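Local coordinates for flagellar protein FliT (Bordetella bronchiseptica, PDB 3H3M) that probably serves as an export chaperone of the flagellar type III secretion system, as related FliT proteins do for the filament-cap protein, at residues R33-A38 with L85-A90; D26-T31 with F78-R83. All coordinates share one frame; numbering follows the deposited sequence.

Contact 1: residues R33-A38 with L85-A90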
ATOM      1  N   ARG A  33       3.267   3.879  11.313  1.00  3.98           N
ATOM      2  CA  ARG A  33       3.140   2.951  12.444  1.00  3.98           C
ATOM      3  C   ARG A  33       3.235   1.511  11.950  1.00  3.34           C
ATOM      4  O   ARG A  33       3.905   0.676  12.575  1.00  3.02           O
ATOM      5  CB  ARG A  33       1.819   3.179  13.206  1.00  5.18           C
ATOM      6  CG  ARG A  33       1.930   4.239  14.316  1.00  7.70           C
ATOM      7  CD  ARG A  33       0.600   4.557  14.929  1.00 11.27           C
ATOM      8  NE  ARG A  33      -0.053   5.593  14.136  1.00 15.94           N
ATOM      9  CZ  ARG A  33      -1.375   5.780  13.998  1.00 18.25           C
ATOM     10  NH1 ARG A  33      -2.268   4.989  14.628  1.00 17.43           N
ATOM     11  NH2 ARG A  33      -1.807   6.788  13.204  1.00 17.60           N
HETATM   12  N   MSE A  34       2.625   1.195  10.809  1.00  2.55           N
HETATM   13  CA  MSE A  34       2.708  -0.198  10.344  1.00  2.80           C
HETATM   14  C   MSE A  34       4.145  -0.549  10.069  1.00  2.00           C
HETATM   15  O   MSE A  34       4.598  -1.640  10.416  1.00  2.00           O
HETATM   16  CB  MSE A  34       1.925  -0.463   9.086  1.00  2.77           C
HETATM   17  CG  MSE A  34       0.514  -0.188   9.216  1.00  7.96           C
HETATM   18 SE   MSE A  34      -0.366  -0.873   7.612  1.00 19.50          SE
HETATM   19  CE  MSE A  34       0.455   0.323   6.248  1.00 14.22           C
ATOM     20  N   LEU A  35       4.836   0.375   9.422  1.00  2.00           N
ATOM     21  CA  LEU A  35       6.289   0.216   9.147  1.00  2.00           C
ATOM     22  C   LEU A  35       7.121  -0.028  10.412  1.00  2.00           C
ATOM     23  O   LEU A  35       7.956  -0.904  10.395  1.00  2.46           O
ATOM     24  CB  LEU A  35       6.859   1.404   8.392  1.00  2.00           C
ATOM     25  CG  LEU A  35       8.281   1.266   7.834  1.00  2.51           C
ATOM     26  CD1 LEU A  35       8.522  -0.110   7.192  1.00  4.08           C
ATOM     27  CD2 LEU A  35       8.599   2.413   6.842  1.00  2.00           C
ATOM     28  N   ALA A  36       6.884   0.739  11.477  1.00  2.08           N
ATOM     29  CA  ALA A  36       7.563   0.512  12.751  1.00  3.34           C
ATOM     30  C   ALA A  36       7.320  -0.905  13.336  1.00  3.65           C
ATOM     31  O   ALA A  36       8.255  -1.554  13.763  1.00  5.41           O
ATOM     32  CB  ALA A  36       7.193   1.640  13.805  1.00  2.52           C
ATOM     33  N   ALA A  37       6.082  -1.369  13.375  1.00  3.16           N
ATOM     34  CA  ALA A  37       5.783  -2.753  13.730  1.00  2.61           C
ATOM     35  C   ALA A  37       6.485  -3.798  12.847  1.00  2.46           C
ATOM     36  O   ALA A  37       7.026  -4.782  13.333  1.00  3.49           O
ATOM     37  CB  ALA A  37       4.244  -2.987  13.674  1.00  2.03           C
ATOM     38  N   ALA A  38       6.386  -3.644  11.546  1.00  2.00           N
ATOM     39  CA  ALA A  38       7.086  -4.529  10.604  1.00  2.00           C
ATOM     40  C   ALA A  38       8.602  -4.564  10.881  1.00  2.00           C
ATOM     41  O   ALA A  38       9.241  -5.612  10.887  1.00  2.26           O
ATOM     42  CB  ALA A  38       6.836  -4.052   9.191  1.00  2.00           C
ATOM     43  N   LEU A  85       2.571   4.978  -0.204  1.00  6.41           N
ATOM     44  CA  LEU A  85       3.036   3.901  -1.060  1.00  6.96           C
ATOM     45  C   LEU A  85       4.436   3.386  -0.635  1.00  8.36           C
ATOM     46  O   LEU A  85       4.659   2.179  -0.581  1.00  9.68           O
ATOM     47  CB  LEU A  85       3.034   4.334  -2.522  1.00  6.75           C
ATOM     48  CG  LEU A  85       1.674   4.684  -3.194  1.00  6.25           C
ATOM     49  CD1 LEU A  85       1.897   5.214  -4.650  1.00  2.71           C
ATOM     50  CD2 LEU A  85       0.633   3.549  -3.138  1.00  2.00           C
ATOM     51  N   GLU A  86       5.379   4.283  -0.353  1.00  8.99           N
ATOM     52  CA  GLU A  86       6.715   3.876   0.111  1.00  9.67           C
ATOM     53  C   GLU A  86       6.637   3.048   1.403  1.00  9.84           C
ATOM     54  O   GLU A  86       7.375   2.067   1.598  1.00 10.34           O
ATOM     55  CB  GLU A  86       7.599   5.091   0.391  1.00  9.82           C
ATOM     56  CG  GLU A  86       8.181   5.778  -0.809  1.00 10.68           C
ATOM     57  CD  GLU A  86       9.147   6.924  -0.425  1.00 11.64           C
ATOM     58  OE1 GLU A  86       9.072   7.440   0.720  1.00 12.03           O
ATOM     59  OE2 GLU A  86       9.977   7.294  -1.292  1.00 11.32           O
ATOM     60  N   ASN A  87       5.739   3.446   2.292  1.00  9.74           N
ATOM     61  CA  ASN A  87       5.523   2.692   3.526  1.00  9.31           C
ATOM     62  C   ASN A  87       4.954   1.322   3.299  1.00  8.72           C
ATOM     63  O   ASN A  87       5.390   0.339   3.915  1.00 10.24           O
ATOM     64  CB  ASN A  87       4.657   3.485   4.477  1.00  8.92           C
ATOM     65  CG  ASN A  87       5.426   4.553   5.184  1.00  8.88           C
ATOM     66  OD1 ASN A  87       6.679   4.518   5.220  1.00  7.61           O
ATOM     67  ND2 ASN A  87       4.697   5.523   5.778  1.00  8.98           N
ATOM     68  N   ASP A  88       4.027   1.244   2.374  1.00  8.46           N
ATOM     69  CA  ASP A  88       3.397  -0.009   2.006  1.00  7.50           C
ATOM     70  C   ASP A  88       4.455  -0.930   1.431  1.00  7.08           C
ATOM     71  O   ASP A  88       4.557  -2.100   1.807  1.00  6.84           O
ATOM     72  CB  ASP A  88       2.273   0.269   1.001  1.00  8.23           C
ATOM     73  CG  ASP A  88       0.897   0.533   1.672  1.00 10.59           C
ATOM     74  OD1 ASP A  88       0.860   0.737   2.900  1.00 15.13           O
ATOM     75  OD2 ASP A  88      -0.170   0.482   0.969  1.00 15.53           O
ATOM     76  N   ALA A  89       5.287  -0.396   0.538  1.00  6.89           N
ATOM     77  CA  ALA A  89       6.365  -1.210  -0.080  1.00  5.79           C
ATOM     78  C   ALA A  89       7.365  -1.695   0.970  1.00  4.81           C
ATOM     79  O   ALA A  89       7.817  -2.830   0.936  1.00  4.20           O
ATOM     80  CB  ALA A  89       7.061  -0.439  -1.166  1.00  4.55           C
ATOM     81  N   ALA A  90       7.691  -0.813   1.913  1.00  4.84           N
ATOM     82  CA  ALA A  90       8.729  -1.085   2.906  1.00  4.15           C
ATOM     83  C   ALA A  90       8.271  -2.215   3.856  1.00  4.48           C
ATOM     84  O   ALA A  90       9.076  -3.074   4.212  1.00  4.55           O
ATOM     85  CB  ALA A  90       9.124   0.183   3.651  1.00  2.00           C
TER
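L35 and N87 meet where the first and third helices of a three-helix, up-down-up bundle run side by side. Segments 33-38 and 85-90 point the same way, 19° from parallel, with their axes 9.1 Å apart at closest approach.

The apolar part belongs to L35. Its CG is anti to the backbone N (chi1 -170°), which carries the forked end across to helix 72-105. There CD1 rests on the methyl of A90, with L35 CD1 3.6 Å from A90 CB, while L94 continues the same surface one turn further on.

Two further contacts set a methyl against an oxygen, and no hydrogen bond crosses between the segments. M34, present as selenomethionine, bends at chi3 (-65°) so that its CE comes 3.4 Å from D88 OD1. V91, H49 and R92 of the second subunit also pack against M34. The D88 carboxylate faces that subunit, where the D88 of the other chain lies close and its R92 offers OD1 a long, weak ion pair. The like charge could raise the proton affinity of D88, though R92 would work against that.

L35 and N87 cross at about a right angle, the other branch of the leucine meeting the amide oxygen: L35 CD2 lies 3.3 Å from N87 OD1. The opposite end of that amide, ND2, is hydrogen-bonded to S32 OG and T31 OG1.

Contact 2: residues D26-T31 with F78-R83; sequences DIANLT and FDLLVR
A28 and L80 face each other with their CA atoms 6.2 Å apart, the nearest backbone approach between helical segments 26-31 and 78-83, which belong to the first and third helices of the bundle. The closeness goes with the small side chain of A28, whose CB is directed at helix 72-105.

Two residues spaced three apart on that helix receive the methyl. From one comes a leucine branch: L80 has CG beside its backbone N and anti to the carbonyl carbon (chi1 -70°), and its CD2 reaches over to stand 4.0 Å from A28 CB. The same leucine also leans on Y24 and Q25, so its end lies along helix 20-39 rather than meeting A28 alone. The second is R83, which uses its aliphatic part, with CG 4.3 Å from A28 CB. Its chain then folds at chi2 and chi3, and NE has a long, weak ion pair with E86 on its own helix. I84, next in sequence to R83, packs against A28, I27 and T31.

The hydroxyl of T31 has partners on both helices: OG1 lies 2.9 Å from both I27 O and A28 O, and it also accepts a hydrogen bond from N87 ND2.

No hydrogen bond or salt bridge joins the two segments. Van der Waals contact between methyl, branch and methylene is what they share, so the fit here depends on shape and on the spacing of the helices, without directional bonds; the charge of R83 stays at the exposed margin.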
ATOM      1  N   ASP A  26      -3.546  11.090   7.953  1.00  7.15           N
ATOM      2  CA  ASP A  26      -3.804  10.011   8.899  1.00  7.04           C
ATOM      3  C   ASP A  26      -3.398   8.663   8.389  1.00  5.95           C
ATOM      4  O   ASP A  26      -2.967   7.832   9.184  1.00  6.18           O
ATOM      5  CB  ASP A  26      -5.284   9.968   9.316  1.00  7.58           C
ATOM      6  CG  ASP A  26      -5.709  11.202  10.092  1.00 10.38           C
ATOM      7  OD1 ASP A  26      -4.931  11.672  10.952  1.00 14.00           O
ATOM      8  OD2 ASP A  26      -6.806  11.730   9.824  1.00 14.23           O
ATOM      9  N   ILE A  27      -3.591   8.421   7.089  1.00  5.58           N
ATOM     10  CA  ILE A  27      -3.183   7.150   6.449  1.00  5.56           C
ATOM     11  C   ILE A  27      -1.663   7.042   6.338  1.00  5.13           C
ATOM     12  O   ILE A  27      -1.088   5.958   6.553  1.00  6.04           O
ATOM     13  CB  ILE A  27      -3.814   6.927   5.017  1.00  6.24           C
ATOM     14  CG1 ILE A  27      -5.343   6.730   5.099  1.00  5.67           C
ATOM     15  CG2 ILE A  27      -3.152   5.695   4.308  1.00  5.45           C
ATOM     16  CD1 ILE A  27      -6.084   6.848   3.774  1.00  6.63           C
ATOM     17  N   ALA A  28      -1.022   8.150   6.000  1.00  3.66           N
ATOM     18  CA  ALA A  28       0.406   8.225   6.058  1.00  3.49           C
ATOM     19  C   ALA A  28       0.875   7.951   7.491  1.00  3.25           C
ATOM     20  O   ALA A  28       1.807   7.189   7.711  1.00  3.24           O
ATOM     21  CB  ALA A  28       0.896   9.585   5.549  1.00  3.00           C
ATOM     22  N   ASN A  29       0.212   8.514   8.493  1.00  3.17           N
ATOM     23  CA  ASN A  29       0.715   8.309   9.863  1.00  3.00           C
ATOM     24  C   ASN A  29       0.560   6.853  10.251  1.00  2.00           C
ATOM     25  O   ASN A  29       1.488   6.231  10.802  1.00  2.00           O
ATOM     26  CB  ASN A  29       0.045   9.265  10.880  1.00  3.46           C
ATOM     27  CG  ASN A  29       0.406  10.745  10.620  1.00  5.63           C
ATOM     28  OD1 ASN A  29       1.463  11.045  10.025  1.00  2.29           O
ATOM     29  ND2 ASN A  29      -0.477  11.669  11.055  1.00  6.21           N
ATOM     30  N   LEU A  30      -0.599   6.305   9.905  1.00  2.00           N
ATOM     31  CA  LEU A  30      -0.906   4.928  10.189  1.00  2.00           C
ATOM     32  C   LEU A  30       0.051   3.974   9.486  1.00  2.00           C
ATOM     33  O   LEU A  30       0.540   3.051  10.094  1.00  2.00           O
ATOM     34  CB  LEU A  30      -2.331   4.621   9.782  1.00  2.00           C
ATOM     35  CG  LEU A  30      -2.714   3.190  10.086  1.00  2.00           C
ATOM     36  CD1 LEU A  30      -2.563   2.832  11.553  1.00  2.00           C
ATOM     37  CD2 LEU A  30      -4.120   2.970   9.607  1.00  2.00           C
ATOM     38  N   THR A  31       0.340   4.233   8.211  1.00  2.00           N
ATOM     39  CA  THR A  31       1.259   3.382   7.439  1.00  2.00           C
ATOM     40  C   THR A  31       2.686   3.458   7.985  1.00  2.04           C
ATOM     41  O   THR A  31       3.429   2.483   7.885  1.00  2.00           O
ATOM     42  CB  THR A  31       1.198   3.686   5.915  1.00  2.00           C
ATOM     43  OG1 THR A  31       1.484   5.070   5.690  1.00  2.00           O
ATOM     44  CG2 THR A  31      -0.165   3.355   5.369  1.00  2.00           C
ATOM     45  N   PHE A  78       0.117  14.616  -3.167  1.00 16.83           N
ATOM     46  CA  PHE A  78       1.080  13.852  -3.933  1.00 15.73           C
ATOM     47  C   PHE A  78       2.196  13.306  -3.053  1.00 13.45           C
ATOM     48  O   PHE A  78       2.529  12.135  -3.173  1.00 12.56           O
ATOM     49  CB  PHE A  78       1.653  14.743  -5.025  1.00 16.61           C
ATOM     50  CG  PHE A  78       2.541  14.031  -5.992  1.00 20.00           C
ATOM     51  CD1 PHE A  78       2.110  13.804  -7.296  1.00 24.10           C
ATOM     52  CD2 PHE A  78       3.822  13.623  -5.620  1.00 22.19           C
ATOM     53  CE1 PHE A  78       2.941  13.172  -8.206  1.00 25.52           C
ATOM     54  CE2 PHE A  78       4.650  12.985  -6.512  1.00 23.25           C
ATOM     55  CZ  PHE A  78       4.215  12.757  -7.806  1.00 25.39           C
ATOM     56  N   ASP A  79       2.761  14.160  -2.196  1.00 11.58           N
ATOM     57  CA  ASP A  79       3.776  13.772  -1.202  1.00 11.04           C
ATOM     58  C   ASP A  79       3.279  12.702  -0.244  1.00 10.04           C
ATOM     59  O   ASP A  79       3.922  11.658  -0.052  1.00  9.34           O
ATOM     60  CB  ASP A  79       4.187  14.974  -0.336  1.00 11.50           C
ATOM     61  CG  ASP A  79       5.253  15.854  -0.980  1.00 12.31           C
ATOM     62  OD1 ASP A  79       5.456  15.849  -2.216  1.00 10.56           O
ATOM     63  OD2 ASP A  79       5.900  16.579  -0.205  1.00 17.75           O
ATOM     64  N   LEU A  80       2.135  12.982   0.372  1.00  8.97           N
ATOM     65  CA  LEU A  80       1.476  12.008   1.251  1.00  8.41           C
ATOM     66  C   LEU A  80       1.300  10.638   0.603  1.00  8.23           C
ATOM     67  O   LEU A  80       1.647   9.615   1.204  1.00  9.11           O
ATOM     68  CB  LEU A  80       0.145  12.560   1.737  1.00  8.02           C
ATOM     69  CG  LEU A  80       0.358  13.707   2.725  1.00  6.22           C
ATOM     70  CD1 LEU A  80      -0.980  14.251   3.226  1.00  5.35           C
ATOM     71  CD2 LEU A  80       1.258  13.252   3.884  1.00  3.38           C
ATOM     72  N   LEU A  81       0.847  10.621  -0.643  1.00  7.98           N
ATOM     73  CA  LEU A  81       0.734   9.387  -1.384  1.00  8.51           C
ATOM     74  C   LEU A  81       2.083   8.701  -1.586  1.00  8.14           C
ATOM     75  O   LEU A  81       2.233   7.523  -1.332  1.00  7.40           O
ATOM     76  CB  LEU A  81       0.073   9.638  -2.733  1.00  8.93           C
ATOM     77  CG  LEU A  81      -1.403  10.018  -2.626  1.00 11.19           C
ATOM     78  CD1 LEU A  81      -2.091  10.019  -4.028  1.00 14.50           C
ATOM     79  CD2 LEU A  81      -2.099   9.062  -1.682  1.00 13.10           C
ATOM     80  N   VAL A  82       3.075   9.438  -2.051  1.00  8.32           N
ATOM     81  CA  VAL A  82       4.392   8.830  -2.237  1.00  7.89           C
ATOM     82  C   VAL A  82       4.826   8.178  -0.934  1.00  8.04           C
ATOM     83  O   VAL A  82       5.344   7.071  -0.934  1.00  7.57           O
ATOM     84  CB  VAL A  82       5.426   9.846  -2.649  1.00  7.42           C
ATOM     85  CG1 VAL A  82       6.773   9.350  -2.275  1.00  6.19           C
ATOM     86  CG2 VAL A  82       5.323  10.110  -4.145  1.00  5.45           C
ATOM     87  N   ARG A  83       4.579   8.874   0.172  1.00  8.11           N
ATOM     88  CA  ARG A  83       4.918   8.369   1.503  1.00  8.15           C
ATOM     89  C   ARG A  83       4.118   7.108   1.898  1.00  7.71           C
ATOM     90  O   ARG A  83       4.696   6.166   2.484  1.00  6.64           O
ATOM     91  CB  ARG A  83       4.702   9.455   2.541  1.00  8.11           C
ATOM     92  CG  ARG A  83       4.916   8.993   4.007  1.00 11.34           C
ATOM     93  CD  ARG A  83       6.376   8.415   4.314  1.00 13.57           C
ATOM     94  NE  ARG A  83       7.477   9.279   3.825  1.00 15.01           N
ATOM     95  CZ  ARG A  83       8.124  10.222   4.539  1.00 15.29           C
ATOM     96  NH1 ARG A  83       7.819  10.454   5.813  1.00 14.54           N
ATOM     97  NH2 ARG A  83       9.098  10.938   3.976  1.00 13.08           N
TER

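How the contacts relate
Both contacts join helix 20-39 to helix 72-105, at successive places along the same parallel pair, with centres about 10 Å apart. Contact 1 is the more buried: it sets an oxygen of N87 and one of D88 each against a methyl, and brings a charged group to the subunit interface. Contact 2 is only partly buried, purely apolar across its segments, and leaves its charge at the margin; its touches on the second subunit come from F78, L81 and V82. The two meet directly through a probable hydrogen bond, N87 ND2 to T31 OG1 at 3.2 Å, which ties the helices where neither contact does so within itself. Beside it, D88 OD1 packs against T31 CG2.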